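Local coordinates for protein deseasin MCP-01 (Pseudoalteromonas sp., PDB 3VV3) that is a subtilisin-family serine protease that degrades collagen, with calcium ions bound to its catalytic domain, at residues A[40-45]-A[61-66]; A[53-58]-A[98-103]; A[184-189]-A[217-222]; A[195-200]-A[223-228]; A[281-286]-A[323-328]. One frame throughout, in Å; residues are numbered along the deposited sequence.

Interaction 1 of 5, residues A[40-45]-A[61-66]; sequences GSRDVV and AANAWV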
# COMPACT_ATOMS: atom_id res chain seq x y z
N GLY A 40 7.13 6.34 -28.04
CA GLY A 40 5.70 6.16 -27.87
C GLY A 40 4.86 7.12 -28.69
O GLY A 40 5.37 8.08 -29.26
N SER A 41 3.56 6.87 -28.74
CA SER A 41 2.66 7.75 -29.47
C SER A 41 1.41 8.10 -28.68
O SER A 41 0.81 7.23 -28.04
CB SER A 41 2.25 7.09 -30.79
OG SER A 41 1.30 7.91 -31.46
N ARG A 42 1.00 9.37 -28.74
CA ARG A 42 -0.27 9.80 -28.17
C ARG A 42 -1.43 9.02 -28.79
O ARG A 42 -2.52 8.98 -28.23
CB ARG A 42 -0.48 11.30 -28.37
CG ARG A 42 0.26 12.20 -27.39
CD ARG A 42 -0.60 12.50 -26.17
NE ARG A 42 -1.96 12.90 -26.52
CZ ARG A 42 -2.88 13.29 -25.64
NH1 ARG A 42 -2.57 13.34 -24.35
NH2 ARG A 42 -4.10 13.64 -26.04
N ASP A 43 -1.21 8.44 -29.96
CA ASP A 43 -2.26 7.66 -30.62
C ASP A 43 -2.53 6.32 -29.95
O ASP A 43 -3.56 5.69 -30.22
CB ASP A 43 -1.95 7.45 -32.09
CG ASP A 43 -2.36 8.64 -32.94
OD1 ASP A 43 -3.10 9.51 -32.44
OD2 ASP A 43 -1.94 8.68 -34.11
N VAL A 44 -1.61 5.88 -29.10
CA VAL A 44 -1.81 4.66 -28.32
C VAL A 44 -2.47 5.02 -27.00
O VAL A 44 -1.99 5.87 -26.27
CB VAL A 44 -0.46 3.95 -28.04
CG1 VAL A 44 -0.66 2.74 -27.13
CG2 VAL A 44 0.20 3.52 -29.34
N VAL A 45 -3.59 4.36 -26.69
CA VAL A 45 -4.36 4.71 -25.50
C VAL A 45 -4.27 3.60 -24.47
O VAL A 45 -4.45 2.43 -24.80
CB VAL A 45 -5.83 4.99 -25.86
CG1 VAL A 45 -6.58 5.50 -24.64
CG2 VAL A 45 -5.91 6.00 -27.00
N ALA A 61 -0.20 15.87 -17.71
CA ALA A 61 -1.20 16.61 -18.50
C ALA A 61 -1.08 16.40 -20.00
O ALA A 61 -2.09 16.24 -20.70
CB ALA A 61 -1.15 18.10 -18.16
N ALA A 62 0.15 16.42 -20.51
CA ALA A 62 0.36 16.29 -21.95
C ALA A 62 -0.02 14.90 -22.46
O ALA A 62 -0.28 14.73 -23.66
CB ALA A 62 1.81 16.60 -22.29
N ASN A 63 -0.05 13.93 -21.56
CA ASN A 63 -0.37 12.55 -21.92
C ASN A 63 -1.74 12.10 -21.41
O ASN A 63 -2.04 10.90 -21.37
CB ASN A 63 0.72 11.58 -21.44
CG ASN A 63 1.99 11.67 -22.27
OD1 ASN A 63 1.97 12.18 -23.39
ND2 ASN A 63 3.10 11.19 -21.72
N ALA A 64 -2.58 13.05 -21.01
CA ALA A 64 -3.94 12.71 -20.63
C ALA A 64 -4.81 12.51 -21.88
O ALA A 64 -4.83 13.35 -22.78
CB ALA A 64 -4.54 13.79 -19.74
N TRP A 65 -5.52 11.39 -21.93
CA TRP A 65 -6.44 11.14 -23.03
C TRP A 65 -7.56 12.17 -23.04
O TRP A 65 -8.03 12.60 -21.99
CB TRP A 65 -7.05 9.74 -22.89
CG TRP A 65 -8.09 9.38 -23.89
CD1 TRP A 65 -7.89 9.03 -25.20
CD2 TRP A 65 -9.50 9.30 -23.67
NE1 TRP A 65 -9.09 8.74 -25.80
CE2 TRP A 65 -10.10 8.90 -24.89
CE3 TRP A 65 -10.32 9.54 -22.56
CZ2 TRP A 65 -11.47 8.72 -25.02
CZ3 TRP A 65 -11.69 9.36 -22.69
CH2 TRP A 65 -12.26 8.95 -23.91
N VAL A 66 -7.98 12.56 -24.24
CA VAL A 66 -9.13 13.42 -24.42
C VAL A 66 -10.15 12.72 -25.32
O VAL A 66 -9.82 12.28 -26.43
CB VAL A 66 -8.74 14.78 -25.02
CG1 VAL A 66 -9.99 15.62 -25.28
CG2 VAL A 66 -7.79 15.51 -24.08
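R42 reaches across to 61-66 and ends among backbone oxygens. Its NH1 donates to A64 O at 2.8 Å, with an N-H...O angle of 150°. The donor lies well above the carbonyl plane, 62° out of it. NH1 also makes a weak bond to A62 O, and NH2 a weak one to A64 O. Bent at chi2 and chi3, the chain crosses the amide of N63 at a slant, and R42 CD comes to 3.8 Å from N63 OD1. N63 ND2 is bonded to G114 O and H128 O. Further along, V45 CG1 packs on W65 CD1 at 3.8 Å.

A type I turn from S41 to V44 presents the arginine, and S41 OG closes an ST turn by accepting from D43 N. Both segments are tied to strand 131-136: R42 O takes a bond from S131 OG, and N63 and W65 bond to I132 through their backbones. With an alanine in place of R42, A64 O is likely to lose its donor across this contact, and N63 the cover of the arginine chain. The cation is probably stabilised by the carbonyl oxygens of A62 and A64, which ties the turn before strand 45-50 to the loop after it.

Interaction 2 of 5, residues A[53-58]-A[98-103]; sequences VDYSHP and DPMDDE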
# COMPACT_ATOMS: atom_id res chain seq x y z
N VAL A 53 -6.85 9.28 -12.14
CA VAL A 53 -5.65 9.82 -12.76
C VAL A 53 -5.66 11.32 -12.54
O VAL A 53 -6.63 11.99 -12.87
CB VAL A 53 -5.63 9.56 -14.28
CG1 VAL A 53 -4.39 10.18 -14.92
CG2 VAL A 53 -5.70 8.06 -14.57
N ASP A 54 -4.59 11.87 -11.96
CA ASP A 54 -4.51 13.32 -11.85
C ASP A 54 -4.00 13.90 -13.17
O ASP A 54 -2.79 14.15 -13.33
CB ASP A 54 -3.60 13.77 -10.70
CG ASP A 54 -3.59 15.28 -10.53
OD1 ASP A 54 -4.29 15.98 -11.30
OD2 ASP A 54 -2.89 15.77 -9.62
N TYR A 55 -4.93 14.13 -14.09
CA TYR A 55 -4.61 14.63 -15.42
C TYR A 55 -4.16 16.10 -15.38
O TYR A 55 -3.81 16.66 -16.42
CB TYR A 55 -5.82 14.47 -16.35
CG TYR A 55 -7.10 14.97 -15.72
CD1 TYR A 55 -7.38 16.33 -15.67
CD2 TYR A 55 -8.00 14.09 -15.13
CE1 TYR A 55 -8.53 16.80 -15.08
CE2 TYR A 55 -9.16 14.55 -14.53
CZ TYR A 55 -9.41 15.91 -14.50
OH TYR A 55 -10.55 16.38 -13.91
N SER A 56 -4.19 16.70 -14.20
CA SER A 56 -3.75 18.09 -14.04
C SER A 56 -2.29 18.19 -13.61
O SER A 56 -1.70 19.27 -13.63
CB SER A 56 -4.64 18.84 -13.04
OG SER A 56 -4.24 18.61 -11.70
N HIS A 57 -1.70 17.07 -13.23
CA HIS A 57 -0.28 17.04 -12.85
C HIS A 57 0.58 17.50 -14.03
O HIS A 57 0.43 17.02 -15.16
CB HIS A 57 0.13 15.63 -12.41
CG HIS A 57 1.50 15.55 -11.81
ND1 HIS A 57 1.73 15.15 -10.51
CD2 HIS A 57 2.71 15.85 -12.33
CE1 HIS A 57 3.03 15.19 -10.26
NE2 HIS A 57 3.64 15.61 -11.35
N PRO A 58 1.49 18.46 -13.78
CA PRO A 58 2.34 18.98 -14.86
C PRO A 58 3.11 17.90 -15.63
O PRO A 58 3.44 18.12 -16.81
CB PRO A 58 3.31 19.91 -14.12
CG PRO A 58 2.52 20.39 -12.94
CD PRO A 58 1.67 19.20 -12.52
N ASP A 98 -15.35 12.34 -14.55
CA ASP A 98 -14.13 12.96 -14.05
C ASP A 98 -13.35 11.92 -13.26
O ASP A 98 -13.76 11.53 -12.18
CB ASP A 98 -14.48 14.15 -13.15
CG ASP A 98 -13.27 14.95 -12.74
OD1 ASP A 98 -12.13 14.49 -12.97
OD2 ASP A 98 -13.45 16.06 -12.19
N PRO A 99 -12.21 11.46 -13.82
CA PRO A 99 -11.43 10.43 -13.13
C PRO A 99 -10.38 11.02 -12.19
O PRO A 99 -9.49 10.28 -11.80
CB PRO A 99 -10.72 9.72 -14.29
CG PRO A 99 -10.46 10.85 -15.27
CD PRO A 99 -11.69 11.75 -15.16
N MET A 100 -10.49 12.30 -11.83
CA MET A 100 -9.47 12.92 -10.97
C MET A 100 -9.12 12.05 -9.77
O MET A 100 -9.99 11.58 -9.02
CB MET A 100 -9.91 14.32 -10.50
CG MET A 100 -8.97 14.93 -9.46
SD MET A 100 -7.30 15.21 -10.09
CE MET A 100 -7.64 16.36 -11.42
N ASP A 101 -7.82 11.84 -9.58
CA ASP A 101 -7.30 11.06 -8.47
C ASP A 101 -7.23 11.89 -7.20
O ASP A 101 -6.51 12.90 -7.14
CB ASP A 101 -5.91 10.57 -8.84
CG ASP A 101 -5.33 9.62 -7.81
OD1 ASP A 101 -6.07 9.17 -6.90
OD2 ASP A 101 -4.12 9.31 -7.94
N ASP A 102 -7.97 11.47 -6.18
CA ASP A 102 -7.94 12.13 -4.87
C ASP A 102 -7.31 11.22 -3.82
O ASP A 102 -7.47 11.46 -2.62
CB ASP A 102 -9.35 12.55 -4.44
CG ASP A 102 -10.32 11.39 -4.42
OD1 ASP A 102 -9.89 10.24 -4.64
OD2 ASP A 102 -11.53 11.63 -4.18
N GLU A 103 -6.60 10.19 -4.28
CA GLU A 103 -5.97 9.23 -3.37
C GLU A 103 -4.46 9.18 -3.58
O GLU A 103 -3.69 9.33 -2.63
CB GLU A 103 -6.57 7.83 -3.56
CG GLU A 103 -6.40 6.92 -2.34
CD GLU A 103 -4.98 6.41 -2.15
OE1 GLU A 103 -4.28 6.20 -3.16
OE2 GLU A 103 -4.57 6.21 -0.98
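D98 OD1 is gripped from opposite faces of its carboxylate plane, by Y55 OH and by M100 N. The Y55 OH bond to D98 OD1, at the edge of the tyrosine ring, is short at 2.6 Å. The M100 N bond makes an Asx turn. M100 then hooks back, bent at chi2 (63°) and chi3 (61°). This brings its methyl CE over one face of the Y55 ring, 3.9 Å from the centroid, a CH-pi contact within a Met-aromatic pair. The sulfur sits beside D54, with M100 SD 3.3 Å from D54 OD1. That oxygen accepts from S56 N, a second Asx turn, and from S56 OG. P99 CD packs on Y55 CE2 at 3.8 Å, and H88 stacks with the same ring.

One backbone bond joins the loops, V53 N to P99 O at 2.8 Å. D101 CB lies beside D54 N, which bonds to T107 OG1; the D101 carboxylate turns to T51 OG1 and T107 OG1. T107 lies on the following helix 105-114, and D101 is near, without touching, a probable Ser-His-Asp triad. D54 and D98 each have an oxygen with two donors, which would probably favour their ionised forms.

Interaction 3 of 5, residues A[184-189]-A[217-222]; sequences DAITAS and YENDNV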
# COMPACT_ATOMS: atom_id res chain seq x y z
N ASP A 184 -16.39 -12.52 -17.06
CA ASP A 184 -17.13 -12.23 -18.28
C ASP A 184 -16.76 -10.87 -18.86
O ASP A 184 -16.70 -10.70 -20.08
CB ASP A 184 -18.64 -12.29 -18.03
CG ASP A 184 -19.16 -13.71 -17.85
OD1 ASP A 184 -18.40 -14.68 -18.03
OD2 ASP A 184 -20.36 -13.84 -17.51
N ALA A 185 -16.54 -9.89 -17.98
CA ALA A 185 -16.14 -8.56 -18.43
C ALA A 185 -14.77 -8.65 -19.09
O ALA A 185 -14.51 -8.01 -20.12
CB ALA A 185 -16.11 -7.59 -17.26
N ILE A 186 -13.90 -9.47 -18.51
CA ILE A 186 -12.56 -9.65 -19.05
C ILE A 186 -12.63 -10.39 -20.38
O ILE A 186 -11.90 -10.06 -21.32
CB ILE A 186 -11.64 -10.38 -18.05
CG1 ILE A 186 -11.46 -9.51 -16.81
CG2 ILE A 186 -10.30 -10.71 -18.71
CD1 ILE A 186 -10.76 -10.22 -15.64
N THR A 187 -13.51 -11.37 -20.47
CA THR A 187 -13.73 -12.07 -21.74
C THR A 187 -14.17 -11.10 -22.83
O THR A 187 -13.70 -11.19 -23.97
CB THR A 187 -14.74 -13.21 -21.58
OG1 THR A 187 -14.18 -14.22 -20.74
CG2 THR A 187 -15.09 -13.81 -22.95
N ALA A 188 -15.03 -10.15 -22.48
CA ALA A 188 -15.47 -9.16 -23.45
C ALA A 188 -14.30 -8.29 -23.89
O ALA A 188 -14.21 -7.91 -25.06
CB ALA A 188 -16.60 -8.29 -22.90
N SER A 189 -13.42 -7.95 -22.95
CA SER A 189 -12.25 -7.16 -23.30
C SER A 189 -11.35 -7.94 -24.26
O SER A 189 -10.74 -7.36 -25.16
CB SER A 189 -11.48 -6.70 -22.04
OG SER A 189 -10.75 -7.76 -21.46
N TYR A 217 -7.35 -15.06 -12.87
CA TYR A 217 -8.31 -15.38 -13.93
C TYR A 217 -7.56 -16.05 -15.07
O TYR A 217 -6.48 -15.60 -15.45
CB TYR A 217 -9.07 -14.15 -14.43
CG TYR A 217 -10.16 -13.74 -13.47
CD1 TYR A 217 -11.22 -14.61 -13.19
CD2 TYR A 217 -10.13 -12.51 -12.82
CE1 TYR A 217 -12.22 -14.26 -12.29
CE2 TYR A 217 -11.12 -12.15 -11.92
CZ TYR A 217 -12.16 -13.03 -11.66
OH TYR A 217 -13.15 -12.69 -10.77
N GLU A 218 -8.11 -17.14 -15.60
CA GLU A 218 -7.42 -17.93 -16.63
C GLU A 218 -7.63 -17.40 -18.05
O GLU A 218 -7.12 -17.96 -19.03
CB GLU A 218 -7.85 -19.39 -16.52
CG GLU A 218 -7.36 -20.07 -15.24
CD GLU A 218 -7.92 -21.47 -15.09
OE1 GLU A 218 -8.72 -21.89 -15.95
OE2 GLU A 218 -7.56 -22.15 -14.11
N ASN A 219 -8.37 -16.30 -18.16
CA ASN A 219 -8.56 -15.62 -19.43
C ASN A 219 -7.22 -15.44 -20.15
O ASN A 219 -6.23 -15.01 -19.55
CB ASN A 219 -9.24 -14.27 -19.20
CG ASN A 219 -10.63 -14.40 -18.59
OD1 ASN A 219 -11.62 -14.03 -19.22
ND2 ASN A 219 -10.71 -14.93 -17.37
N ASP A 220 -7.18 -15.77 -21.44
CA ASP A 220 -5.91 -15.69 -22.17
C ASP A 220 -5.30 -14.29 -22.27
O ASP A 220 -4.09 -14.15 -22.43
CB ASP A 220 -6.05 -16.29 -23.57
CG ASP A 220 -6.14 -17.80 -23.56
OD1 ASP A 220 -5.53 -18.44 -22.67
OD2 ASP A 220 -6.82 -18.36 -24.45
N ASN A 221 -6.13 -13.24 -22.17
CA ASN A 221 -5.60 -11.88 -22.31
C ASN A 221 -5.15 -11.27 -20.98
O ASN A 221 -4.73 -10.12 -20.94
CB ASN A 221 -6.63 -10.96 -22.98
CG ASN A 221 -7.88 -10.79 -22.15
OD1 ASN A 221 -8.33 -11.74 -21.50
ND2 ASN A 221 -8.45 -9.59 -22.16
N VAL A 222 -5.24 -12.04 -19.91
CA VAL A 222 -4.72 -11.58 -18.62
C VAL A 222 -3.22 -11.82 -18.56
O VAL A 222 -2.75 -12.93 -18.81
CB VAL A 222 -5.42 -12.31 -17.44
CG1 VAL A 222 -4.70 -12.03 -16.12
CG2 VAL A 222 -6.90 -11.91 -17.36
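I186 of helix 180-191 packs into the loop 217-222 that leads into strand 222-228. The helix is the connection of a beta-alpha-beta crossover, joining the parallel neighbours 166-171 and 195-199 of the subtilisin-type sheet.

The tight part is mostly apolar. I186 CD1 meets Y217 CD2 at 3.7 Å, the isoleucine crossing the tyrosine at about a right angle. I186 CG2 points the other way along the loop and touches V222 CG2 at 3.9 Å. The same methyl, I186 CG2, also lies against the amide oxygen N221 OD1, at 3.6 Å. This split follows from chi1 (-64°), which puts CG1 beside the backbone N and CG2 anti to it. F196 of the next strand touches both I186 and V222. Y217 OH is held by S179 N.

Towards solvent the contact is looser. There T187 faces N219, both partly exposed, and T187 OG1 bonds back to A183 O of its own helix. N219 adds its CB, 3.7 Å from I186 CG2. A type I turn from N219 to V222 then brings N221 back to the buried side.

The N221 amide turns its ND2 to S189 OG and also to I194 O, which spans the helix and the residue just before strand 195-199. Were N221 an alanine, I194 O and S189 OG would probably both lose the amide donor that links them. S189 OG itself donates to I186 O at 2.6 Å. It accepts from N221 ND2 at 3.0 Å, in the amide plane.

Interaction 4 of 5, residues A[195-200]-A[223-228]; sequences LFVAAA and LSIAST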
# COMPACT_ATOMS: atom_id res chain seq x y z
N LEU A 195 -5.44 -6.10 -23.86
CA LEU A 195 -4.57 -6.84 -22.96
C LEU A 195 -4.83 -6.35 -21.54
O LEU A 195 -4.81 -5.15 -21.28
CB LEU A 195 -3.11 -6.56 -23.32
CG LEU A 195 -2.02 -7.22 -22.47
CD1 LEU A 195 -1.93 -8.70 -22.81
CD2 LEU A 195 -0.69 -6.52 -22.73
N PHE A 196 -5.07 -7.29 -20.62
CA PHE A 196 -5.49 -6.99 -19.26
C PHE A 196 -4.31 -7.29 -18.35
O PHE A 196 -4.10 -8.45 -17.98
CB PHE A 196 -6.70 -7.87 -18.87
CG PHE A 196 -7.35 -7.51 -17.55
CD1 PHE A 196 -6.81 -7.95 -16.35
CD2 PHE A 196 -8.52 -6.75 -17.52
CE1 PHE A 196 -7.42 -7.64 -15.13
CE2 PHE A 196 -9.13 -6.43 -16.31
CZ PHE A 196 -8.58 -6.87 -15.12
N VAL A 197 -3.53 -6.27 -18.01
CA VAL A 197 -2.35 -6.46 -17.18
C VAL A 197 -2.74 -6.36 -15.71
O VAL A 197 -3.45 -5.44 -15.32
CB VAL A 197 -1.27 -5.41 -17.50
CG1 VAL A 197 0.05 -5.80 -16.85
CG2 VAL A 197 -1.11 -5.28 -19.01
N ALA A 198 -2.28 -7.30 -14.89
CA ALA A 198 -2.75 -7.39 -13.50
C ALA A 198 -1.62 -7.72 -12.54
O ALA A 198 -0.72 -8.47 -12.87
CB ALA A 198 -3.86 -8.45 -13.39
N ALA A 199 -1.70 -7.15 -11.34
CA ALA A 199 -0.66 -7.31 -10.33
C ALA A 199 -0.81 -8.63 -9.60
O ALA A 199 -1.93 -9.04 -9.27
CB ALA A 199 -0.75 -6.17 -9.33
N ALA A 200 0.31 -9.29 -9.31
CA ALA A 200 0.24 -10.61 -8.68
C ALA A 200 -0.09 -10.57 -7.18
O ALA A 200 -0.55 -11.56 -6.62
CB ALA A 200 1.54 -11.40 -8.92
N LEU A 223 -2.46 -10.77 -18.25
CA LEU A 223 -1.02 -10.87 -18.12
C LEU A 223 -0.67 -10.50 -16.68
O LEU A 223 -0.83 -9.36 -16.28
CB LEU A 223 -0.32 -9.97 -19.14
CG LEU A 223 1.20 -9.79 -19.06
CD1 LEU A 223 1.92 -11.13 -19.05
CD2 LEU A 223 1.69 -8.92 -20.22
N SER A 224 -0.24 -11.49 -15.90
CA SER A 224 -0.09 -11.36 -14.44
C SER A 224 1.36 -11.12 -14.08
O SER A 224 2.24 -11.88 -14.49
CB SER A 224 -0.57 -12.63 -13.71
OG SER A 224 -1.94 -12.85 -13.93
N ILE A 225 1.60 -10.08 -13.28
CA ILE A 225 2.95 -9.57 -13.11
C ILE A 225 3.47 -9.64 -11.67
O ILE A 225 2.84 -9.12 -10.75
CB ILE A 225 3.04 -8.11 -13.61
CG1 ILE A 225 2.58 -8.04 -15.08
CG2 ILE A 225 4.44 -7.55 -13.43
CD1 ILE A 225 3.31 -9.00 -16.00
N ALA A 226 4.61 -10.30 -11.48
CA ALA A 226 5.31 -10.29 -10.19
C ALA A 226 6.27 -9.11 -10.17
O ALA A 226 6.61 -8.56 -11.23
CB ALA A 226 6.07 -11.61 -9.98
N SER A 227 6.73 -8.75 -8.98
CA SER A 227 7.62 -7.61 -8.81
C SER A 227 9.08 -8.04 -8.64
O SER A 227 9.37 -9.03 -7.97
CB SER A 227 7.18 -6.78 -7.60
OG SER A 227 8.11 -5.74 -7.34
N THR A 228 9.98 -7.27 -9.23
CA THR A 228 11.43 -7.46 -9.06
C THR A 228 12.07 -6.21 -8.47
O THR A 228 11.47 -5.12 -8.48
CB THR A 228 12.12 -7.81 -10.40
OG1 THR A 228 11.95 -6.73 -11.34
CG2 THR A 228 11.53 -9.08 -10.98
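L223 N donates to F196 O at 2.9 Å, the first of four backbone bonds that pair strand 195-199 with strand 222-228. The two are parallel neighbours in the seven-stranded sheet of the subtilisin fold, and their short segments cross at -30°. The ladder goes on with A198 N to L223 O, I225 N to A198 O and A200 N to I225 O, each again 2.9 Å. I225 N lies nearly along the C=O axis of A198, at 171°. L223 O and A198 O each also take a CA-H...O contact, L223 O from V197 CA and A198 O from S224 CA.

The odd residues of the first strand turn their polar atoms the other way. L195 and V197 bond through the backbone to R167, L169 and N171 of strand 166-171. In the second strand S224 N is taken by D246 OD2, and S227 N by S238 OG. The side-chain hydroxyls are also buried and satisfied: S224 OG bonds to S215 O, and S227 OG to S235 OG. Where the pairing ends, A200 O is met by N207 ND2.

V197, A199, L223 and I225 lie on one face of the sheet, and helix 269-284 covers V197 and A199 through T273 and L223 through V276. A198 and S224 point to the other face. On the helix side V197 has its CG1 anti to the backbone N (chi1 -168°), and this methyl rests 3.8 Å from I225 CG1.

Interaction 5 of 5, residues A[281-286]-A[323-328]; sequences ALVLSV and QALIDA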
# COMPACT_ATOMS: atom_id res chain seq x y z
N ALA A 281 2.15 -0.71 -24.37
CA ALA A 281 1.80 0.48 -25.16
C ALA A 281 2.95 0.89 -26.08
O ALA A 281 2.72 1.28 -27.23
CB ALA A 281 1.40 1.63 -24.26
N LEU A 282 4.18 0.81 -25.58
CA LEU A 282 5.34 1.16 -26.40
C LEU A 282 5.49 0.22 -27.60
O LEU A 282 5.76 0.66 -28.73
CB LEU A 282 6.64 1.18 -25.56
CG LEU A 282 7.82 1.89 -26.23
CD1 LEU A 282 7.43 3.33 -26.56
CD2 LEU A 282 9.04 1.88 -25.34
N VAL A 283 5.29 -1.07 -27.36
CA VAL A 283 5.31 -2.07 -28.43
C VAL A 283 4.26 -1.73 -29.50
O VAL A 283 4.53 -1.81 -30.69
CB VAL A 283 5.06 -3.49 -27.89
CG1 VAL A 283 4.78 -4.46 -29.03
CG2 VAL A 283 6.25 -3.98 -27.04
N LEU A 284 3.07 -1.34 -29.06
CA LEU A 284 1.98 -1.05 -29.99
C LEU A 284 2.22 0.25 -30.76
O LEU A 284 1.51 0.54 -31.73
CB LEU A 284 0.64 -1.00 -29.26
CG LEU A 284 0.11 -2.34 -28.76
CD1 LEU A 284 -1.08 -2.13 -27.81
CD2 LEU A 284 -0.31 -3.21 -29.94
N SER A 285 3.22 1.02 -30.34
CA SER A 285 3.59 2.22 -31.12
C SER A 285 4.52 1.82 -32.27
O SER A 285 4.74 2.60 -33.20
CB SER A 285 4.25 3.29 -30.24
OG SER A 285 5.60 2.94 -29.94
N VAL A 286 5.05 0.60 -32.20
CA VAL A 286 5.97 0.08 -33.21
C VAL A 286 5.28 -0.95 -34.13
O VAL A 286 5.52 -0.98 -35.34
CB VAL A 286 7.22 -0.55 -32.54
CG1 VAL A 286 8.07 -1.31 -33.55
CG2 VAL A 286 8.05 0.52 -31.83
N GLN A 323 14.23 -5.25 -25.88
CA GLN A 323 14.12 -6.50 -26.63
C GLN A 323 12.70 -6.70 -27.16
O GLN A 323 12.50 -7.28 -28.23
CB GLN A 323 14.54 -7.70 -25.79
CG GLN A 323 14.77 -8.97 -26.63
CD GLN A 323 15.96 -8.83 -27.58
OE1 GLN A 323 17.05 -8.42 -27.18
NE2 GLN A 323 15.75 -9.17 -28.85
N ALA A 324 11.70 -6.20 -26.43
CA ALA A 324 10.33 -6.32 -26.89
C ALA A 324 10.15 -5.56 -28.20
O ALA A 324 9.53 -6.07 -29.13
CB ALA A 324 9.37 -5.78 -25.82
N LEU A 325 10.67 -4.33 -28.25
CA LEU A 325 10.57 -3.51 -29.46
C LEU A 325 11.32 -4.15 -30.61
O LEU A 325 10.85 -4.15 -31.75
CB LEU A 325 11.11 -2.10 -29.22
CG LEU A 325 10.14 -1.04 -28.69
CD1 LEU A 325 9.28 -1.55 -27.56
CD2 LEU A 325 10.86 0.24 -28.31
N ILE A 326 12.51 -4.66 -30.32
CA ILE A 326 13.30 -5.36 -31.34
C ILE A 326 12.54 -6.57 -31.89
O ILE A 326 12.42 -6.76 -33.10
CB ILE A 326 14.66 -5.82 -30.78
CG1 ILE A 326 15.52 -4.61 -30.41
CG2 ILE A 326 15.37 -6.74 -31.76
CD1 ILE A 326 16.81 -4.98 -29.71
N ASP A 327 12.01 -7.39 -30.98
CA ASP A 327 11.29 -8.59 -31.39
C ASP A 327 9.98 -8.27 -32.10
O ASP A 327 9.44 -9.12 -32.81
CB ASP A 327 11.04 -9.50 -30.19
CG ASP A 327 12.33 -10.12 -29.65
OD1 ASP A 327 13.40 -9.92 -30.25
OD2 ASP A 327 12.25 -10.82 -28.62
N ALA A 328 9.47 -7.06 -31.92
CA ALA A 328 8.18 -6.66 -32.50
C ALA A 328 8.30 -6.23 -33.97
O ALA A 328 7.29 -5.93 -34.61
CB ALA A 328 7.55 -5.55 -31.68
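L325 meets L282, V283 and V286 with no ring, amide or carboxylate face between them. The flat groups lie behind the interface, on the helix of L325. There Q323 NE2, with its partner in the amide plane, donates to D327 OD1 at 2.8 Å, reaching it from above the carboxylate plane, 39° out. Across the contact there is no hydrogen bond, and the touching is done by aliphatic carbons, mostly methyls.

L325 carries most of it. Its CD2 lies 3.9 Å from L282 CD2, the two leucines crossing at about a right angle. Its CD1 lies 3.9 Å from V283 CG2, and its CG faces V286 CG2 at 4.1 Å. V283 forks between partners. With chi1 at 168°, CG1 stands anti to the backbone N and reaches A328 CB at 4.0 Å, while CG2 packs on A324 CB at 3.8 Å.

Helix 269-284 is the long central helix of the subtilisin fold. It begins near S270, which with H105 and D50 has the geometry of a Ser-His-Asp triad. The contact joins the far end of this helix to the C-terminal helix 321-327. Helix 292-301 packs on both, L295 on V283 and L298 on A324 and A328. Near the C-terminal end of helix 269-284, S285 OG donates to L282 O at 2.6 Å, in the carbonyl plane and on a lone pair, and also bonds to S38 OG.

How the interactions relate
Interactions 1 and 2 have centres 15 Å apart and touch where A64 CB meets Y55 CB at 3.7 Å. Interaction 1 also touches interaction 5, with G40 N 3.4 Å from L282 CD1. Interactions 3 and 4 are continuous: N221 O and F196 N, 2.9 Å apart, probably form a hydrogen bond that carries the sheet pairing back into the loop. Interactions 4 and 5 do not touch, their nearest atoms being about 7 Å apart. D101 of interaction 2 and A199 of interaction 4 both lie near, without touching, the probable triad of D50, H105 and S270. The side chain of W65 in interaction 1 is about 8 Å from a bound calcium.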